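Local coordinates for glideosome-associated protein 50 (Plasmodium falciparum 3D7, PDB 3TGH) that belongs to the glideosome of gliding motility and host-cell invasion, probably anchors it to the inner membrane complex, and binds two metal cations in a lumenal phosphatase-like fold, at residues P55-L60 with L93-G98; G87-Q92 with T330-S335. All coordinates share one frame; numbering follows the deposited sequence.

Contact 1 (P55-L60 with L93-G98)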
loop_
_atom_site.group_PDB
_atom_site.type_symbol
_atom_site.label_atom_id
_atom_site.label_comp_id
_atom_site.label_asym_id
_atom_site.label_seq_id
_atom_site.Cartn_x
_atom_site.Cartn_y
_atom_site.Cartn_z
ATOM N N PRO A 55 1.706 -4.573 -24.115
ATOM C CA PRO A 55 2.564 -5.719 -23.785
ATOM C C PRO A 55 3.178 -5.655 -22.381
ATOM O O PRO A 55 3.507 -6.698 -21.805
ATOM C CB PRO A 55 3.671 -5.641 -24.841
ATOM C CG PRO A 55 3.023 -4.995 -26.007
ATOM C CD PRO A 55 2.008 -4.033 -25.456
ATOM N N ALA A 56 3.321 -4.443 -21.840
ATOM C CA ALA A 56 3.883 -4.249 -20.502
ATOM C C ALA A 56 3.141 -5.018 -19.400
ATOM O O ALA A 56 3.764 -5.442 -18.428
ATOM C CB ALA A 56 3.950 -2.760 -20.165
ATOM N N TRP A 57 1.829 -5.213 -19.544
ATOM C CA TRP A 57 1.080 -6.019 -18.564
ATOM C C TRP A 57 1.662 -7.430 -18.464
ATOM O O TRP A 57 1.887 -7.952 -17.371
ATOM C CB TRP A 57 -0.408 -6.109 -18.918
ATOM C CG TRP A 57 -1.182 -4.845 -18.720
ATOM C CD1 TRP A 57 -1.624 -3.993 -19.693
ATOM C CD2 TRP A 57 -1.638 -4.299 -17.475
ATOM N NE1 TRP A 57 -2.319 -2.952 -19.136
ATOM C CE2 TRP A 57 -2.349 -3.115 -17.775
ATOM C CE3 TRP A 57 -1.514 -4.694 -16.139
ATOM C CZ2 TRP A 57 -2.925 -2.315 -16.782
ATOM C CZ3 TRP A 57 -2.097 -3.907 -15.155
ATOM C CH2 TRP A 57 -2.800 -2.738 -15.484
ATOM N N LYS A 58 1.896 -8.047 -19.615
ATOM C CA LYS A 58 2.475 -9.382 -19.662
ATOM C C LYS A 58 3.953 -9.377 -19.269
ATOM O O LYS A 58 4.389 -10.187 -18.439
ATOM C CB LYS A 58 2.307 -9.990 -21.053
ATOM C CG LYS A 58 2.673 -11.462 -21.122
ATOM C CD LYS A 58 2.307 -12.065 -22.468
ATOM C CE LYS A 58 2.590 -13.561 -22.497
ATOM N NZ LYS A 58 4.043 -13.864 -22.408
ATOM N N ASN A 59 4.712 -8.456 -19.857
ATOM C CA ASN A 59 6.172 -8.436 -19.710
ATOM C C ASN A 59 6.683 -8.012 -18.333
ATOM O O ASN A 59 7.704 -8.525 -17.880
ATOM C CB ASN A 59 6.807 -7.530 -20.771
ATOM C CG ASN A 59 6.592 -8.041 -22.182
ATOM O OD1 ASN A 59 6.524 -9.251 -22.420
ATOM N ND2 ASN A 59 6.500 -7.120 -23.131
ATOM N N LEU A 60 5.984 -7.084 -17.675
ATOM C CA LEU A 60 6.437 -6.546 -16.390
ATOM C C LEU A 60 5.672 -7.058 -15.172
ATOM O O LEU A 60 6.131 -6.867 -14.055
ATOM C CB LEU A 60 6.400 -5.014 -16.403
ATOM C CG LEU A 60 7.237 -4.320 -17.480
ATOM C CD1 LEU A 60 7.083 -2.801 -17.395
ATOM C CD2 LEU A 60 8.704 -4.723 -17.363
ATOM N N LEU A 93 -7.355 1.142 -13.934
ATOM C CA LEU A 93 -8.634 1.080 -13.229
ATOM C C LEU A 93 -9.537 -0.015 -13.816
ATOM O O LEU A 93 -10.133 -0.820 -13.075
ATOM C CB LEU A 93 -9.314 2.452 -13.284
ATOM C CG LEU A 93 -10.669 2.598 -12.590
ATOM C CD1 LEU A 93 -10.495 2.545 -11.084
ATOM C CD2 LEU A 93 -11.368 3.891 -13.020
ATOM N N LEU A 94 -9.640 -0.065 -15.143
ATOM C CA LEU A 94 -10.502 -1.052 -15.786
ATOM C C LEU A 94 -10.004 -2.478 -15.539
ATOM O O LEU A 94 -10.807 -3.396 -15.342
ATOM C CB LEU A 94 -10.637 -0.767 -17.282
ATOM C CG LEU A 94 -11.422 0.499 -17.627
ATOM C CD1 LEU A 94 -11.321 0.785 -19.120
ATOM C CD2 LEU A 94 -12.887 0.400 -17.175
ATOM N N LYS A 95 -8.688 -2.662 -15.535
ATOM C CA LYS A 95 -8.108 -3.948 -15.140
ATOM C C LYS A 95 -8.458 -4.260 -13.684
ATOM O O LYS A 95 -8.651 -5.421 -13.315
ATOM C CB LYS A 95 -6.587 -3.919 -15.297
ATOM C CG LYS A 95 -6.114 -4.050 -16.720
ATOM C CD LYS A 95 -5.630 -5.448 -17.038
ATOM C CE LYS A 95 -5.146 -5.533 -18.472
ATOM N NZ LYS A 95 -4.648 -6.891 -18.824
ATOM N N GLY A 96 -8.521 -3.211 -12.861
ATOM C CA GLY A 96 -8.754 -3.336 -11.415
ATOM C C GLY A 96 -10.153 -3.732 -10.986
ATOM O O GLY A 96 -10.372 -4.044 -9.805
ATOM N N GLN A 97 -11.088 -3.702 -11.939
ATOM C CA GLN A 97 -12.440 -4.222 -11.751
ATOM C C GLN A 97 -12.451 -5.715 -12.081
ATOM O O GLN A 97 -12.670 -6.552 -11.203
ATOM C CB GLN A 97 -13.468 -3.513 -12.659
ATOM C CG GLN A 97 -13.284 -2.025 -12.868
ATOM C CD GLN A 97 -13.475 -1.233 -11.603
ATOM O OE1 GLN A 97 -14.532 -1.292 -10.971
ATOM N NE2 GLN A 97 -12.456 -0.474 -11.227
ATOM N N GLY A 98 -12.205 -6.034 -13.355
ATOM C CA GLY A 98 -12.343 -7.399 -13.874
ATOM C C GLY A 98 -13.665 -7.596 -14.589
ATOM O O GLY A 98 -13.936 -6.949 -15.601
#
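Lys95 lays its side chain along one face of the Trp57 indole, and this single pair makes the whole contact between 55-60 and 93-98. The CA atoms of Trp57 and Lys95 stand 10.0 Å apart, so the helices are bridged by long side chains that slide past each other in opposite directions. The close packing is along the lysine's methylenes. Lys95 CG lies 3.6 Å from Trp57 CZ2, over the rim of the six-membered ring, and Lys95 CE sits almost squarely over the five-membered ring, 3.7 Å from its centroid and 8° off the normal, a CH-pi contact. The lysine chain bends at chi2 (-101°) and then runs extended, which carries CD and CE across the indole from the benzene half to the pyrrole half. NZ ends over the same five-membered ring, 4.2 Å from its centroid and 15° off the normal, in cation-pi geometry, where the pi cloud would be expected to offset part of the ammonium charge.

The indole is the buried partner. Its NE1 is bound to the carbonyl O of Gly51, which helps fix the ring's rotation, and Trp121 and Phe45 pack edge-to-face with it. Lys95 is looser: it remains partly exposed, and a dimethyl sulfoxide molecule, probably from the crystallisation liquor, lies about 3 Å from its side chain. A firmly seated aromatic thus carries a more accessible aliphatic chain with a charged end. The arrangement is a typical lysine-tryptophan cation-pi stack, used to join two helices at the periphery of a calcineurin-like phosphoesterase fold, away from metal-binding His172 and His233.

Contact 2 (G87-Q92 with T330-S335)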
loop_
_atom_site.group_PDB
_atom_site.type_symbol
_atom_site.label_atom_id
_atom_site.label_comp_id
_atom_site.label_asym_id
_atom_site.label_seq_id
_atom_site.Cartn_x
_atom_site.Cartn_y
_atom_site.Cartn_z
ATOM N N GLY A 87 0.511 8.138 -17.811
ATOM C CA GLY A 87 0.115 7.248 -18.904
ATOM C C GLY A 87 -1.384 7.005 -18.904
ATOM O O GLY A 87 -2.164 7.870 -18.508
ATOM N N ASN A 88 -1.788 5.819 -19.350
ATOM C CA ASN A 88 -3.211 5.462 -19.423
ATOM C C ASN A 88 -3.670 4.950 -18.056
ATOM O O ASN A 88 -3.735 3.742 -17.802
ATOM C CB ASN A 88 -3.438 4.424 -20.533
ATOM C CG ASN A 88 -4.897 4.280 -20.922
ATOM O OD1 ASN A 88 -5.793 4.516 -20.118
ATOM N ND2 ASN A 88 -5.141 3.895 -22.174
ATOM N N TYR A 89 -3.954 5.896 -17.167
ATOM C CA TYR A 89 -4.375 5.584 -15.804
ATOM C C TYR A 89 -5.697 4.809 -15.778
ATOM O O TYR A 89 -5.869 3.917 -14.958
ATOM C CB TYR A 89 -4.474 6.869 -14.952
ATOM C CG TYR A 89 -5.303 7.961 -15.587
ATOM C CD1 TYR A 89 -4.711 8.962 -16.371
ATOM C CD2 TYR A 89 -6.670 8.005 -15.409
ATOM C CE1 TYR A 89 -5.472 9.955 -16.950
ATOM C CE2 TYR A 89 -7.444 8.987 -15.995
ATOM C CZ TYR A 89 -6.842 9.964 -16.764
ATOM O OH TYR A 89 -7.614 10.942 -17.343
ATOM N N ASN A 90 -6.608 5.157 -16.684
ATOM C CA ASN A 90 -7.929 4.533 -16.763
ATOM C C ASN A 90 -7.853 3.040 -17.083
ATOM O O ASN A 90 -8.653 2.245 -16.579
ATOM C CB ASN A 90 -8.793 5.262 -17.799
ATOM C CG ASN A 90 -10.215 4.750 -17.833
ATOM O OD1 ASN A 90 -10.644 4.151 -18.821
ATOM N ND2 ASN A 90 -10.952 4.966 -16.747
ATOM N N ALA A 91 -6.880 2.655 -17.904
ATOM C CA ALA A 91 -6.641 1.256 -18.203
ATOM C C ALA A 91 -6.320 0.437 -16.957
ATOM O O ALA A 91 -6.760 -0.704 -16.834
ATOM C CB ALA A 91 -5.515 1.110 -19.247
ATOM N N GLN A 92 -5.560 1.013 -16.026
ATOM C CA GLN A 92 -5.240 0.309 -14.790
ATOM C C GLN A 92 -6.470 0.150 -13.901
ATOM O O GLN A 92 -6.604 -0.847 -13.203
ATOM C CB GLN A 92 -4.132 1.035 -14.033
ATOM C CG GLN A 92 -2.844 1.092 -14.806
ATOM C CD GLN A 92 -1.648 1.390 -13.933
ATOM O OE1 GLN A 92 -1.498 0.838 -12.836
ATOM N NE2 GLN A 92 -0.769 2.255 -14.425
ATOM N N THR A 330 -14.334 5.833 -10.509
ATOM C CA THR A 330 -14.495 7.232 -10.888
ATOM C C THR A 330 -14.029 7.442 -12.312
ATOM O O THR A 330 -12.918 7.059 -12.655
ATOM C CB THR A 330 -13.637 8.132 -9.989
ATOM O OG1 THR A 330 -13.943 7.858 -8.619
ATOM C CG2 THR A 330 -13.903 9.603 -10.298
ATOM N N ASP A 331 -14.865 8.068 -13.138
ATOM C CA ASP A 331 -14.437 8.483 -14.467
ATOM C C ASP A 331 -13.660 9.794 -14.339
ATOM O O ASP A 331 -14.185 10.793 -13.848
ATOM C CB ASP A 331 -15.630 8.667 -15.411
ATOM C CG ASP A 331 -15.205 8.957 -16.850
ATOM O OD1 ASP A 331 -14.154 8.445 -17.288
ATOM O OD2 ASP A 331 -15.934 9.690 -17.550
ATOM N N VAL A 332 -12.403 9.764 -14.767
ATOM C CA VAL A 332 -11.546 10.943 -14.800
ATOM C C VAL A 332 -11.156 11.178 -16.265
ATOM O O VAL A 332 -10.176 10.614 -16.748
ATOM C CB VAL A 332 -10.311 10.735 -13.905
ATOM C CG1 VAL A 332 -9.419 11.981 -13.869
ATOM C CG2 VAL A 332 -10.754 10.364 -12.498
ATOM N N PRO A 333 -11.957 11.979 -16.992
ATOM C CA PRO A 333 -11.684 12.229 -18.411
ATOM C C PRO A 333 -10.323 12.886 -18.614
ATOM O O PRO A 333 -9.992 13.831 -17.898
ATOM C CB PRO A 333 -12.813 13.186 -18.822
ATOM C CG PRO A 333 -13.898 12.938 -17.836
ATOM C CD PRO A 333 -13.206 12.632 -16.553
ATOM N N SER A 334 -9.539 12.394 -19.569
ATOM C CA SER A 334 -8.175 12.908 -19.761
ATOM C C SER A 334 -8.138 14.356 -20.261
ATOM O O SER A 334 -7.126 15.031 -20.090
ATOM C CB SER A 334 -7.360 11.998 -20.687
ATOM O OG SER A 334 -7.953 11.895 -21.972
ATOM N N SER A 335 -9.234 14.825 -20.863
ATOM C CA SER A 335 -9.340 16.205 -21.363
ATOM C C SER A 335 -9.305 17.287 -20.275
ATOM O O SER A 335 -9.012 18.453 -20.568
ATOM C CB SER A 335 -10.624 16.370 -22.186
ATOM O OG SER A 335 -11.775 16.090 -21.399
HETATM O O HOH W 1 -11.053 7.072 -14.802
HETATM O O HOH W 2 -13.743 5.097 -16.702
#
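At the N-terminal end of helix 89-97, a tyrosine and an asparagine from its first turn bind the C-terminal loop 330-335, one directly and one through water. Tyr89 makes the direct link: its OH donates a hydrogen bond to the carbonyl O of Val332, 2.7 Å away. The hydroxyl comes in above the carbonyl plane, 36° out of it, with a C=O...O angle of 143°, while the carbonyl oxygen itself lies at the edge of the phenol ring and in its plane. Tyr89 CG stands between the backbone N and the carbonyl carbon (chi1 52°), a position that sends the ring out from the helix toward the loop. Beside the bond, CE2 of Tyr89 packs on CB of Val332 at 4.0 Å, the two side chains crossing at about a right angle, and Ser334 CA approaches the ring edge 3.2 Å from Tyr89 OH.

Asn90 reaches the same loop less directly. One water accepts from Asn90 ND2 at 2.9 Å and from Val332 N at 3.0 Å, and donates to Thr330 O at 2.8 Å, so it satisfies two backbone polar groups of the loop as well as the amide. A second water accepts from the same ND2 and gives a weak bond to Asp331 OD1. Val332, whose side chain is buried about 10 Å from that of metal-binding His172, also packs on Tyr168, whose OH is hydrogen-bonded to Pro333 O.

At the start of the helix, Asn88 OD1 accepts from Ala91 N and caps it, while Asn88 ND2 is bound to the carbonyl O of Lys50. The whole is a side-chain N-cap and first helical turn joined to an irregular segment near the end of the lumenal domain.

Followed from the N terminus, the chain passes through 55-60 on helix 56-62, runs by way of strand 75-78 to 87-92, and continues directly into 93-98 along helix 89-97. Contact 1 closes this short loop, with 32 residues between its segments. Contact 2 starts within that loop and closes a far longer one, 237 residues, once the chain has completed the first sheet, built all of the second and reached 330-335. The two loops therefore cross. Helix 89-97 serves both contacts, whose centres lie 14 Å apart, and they touch where Trp57 packs on Gln92 and Leu93 on Thr330. Together they tie an early helix and the C-terminal loop to one short helix.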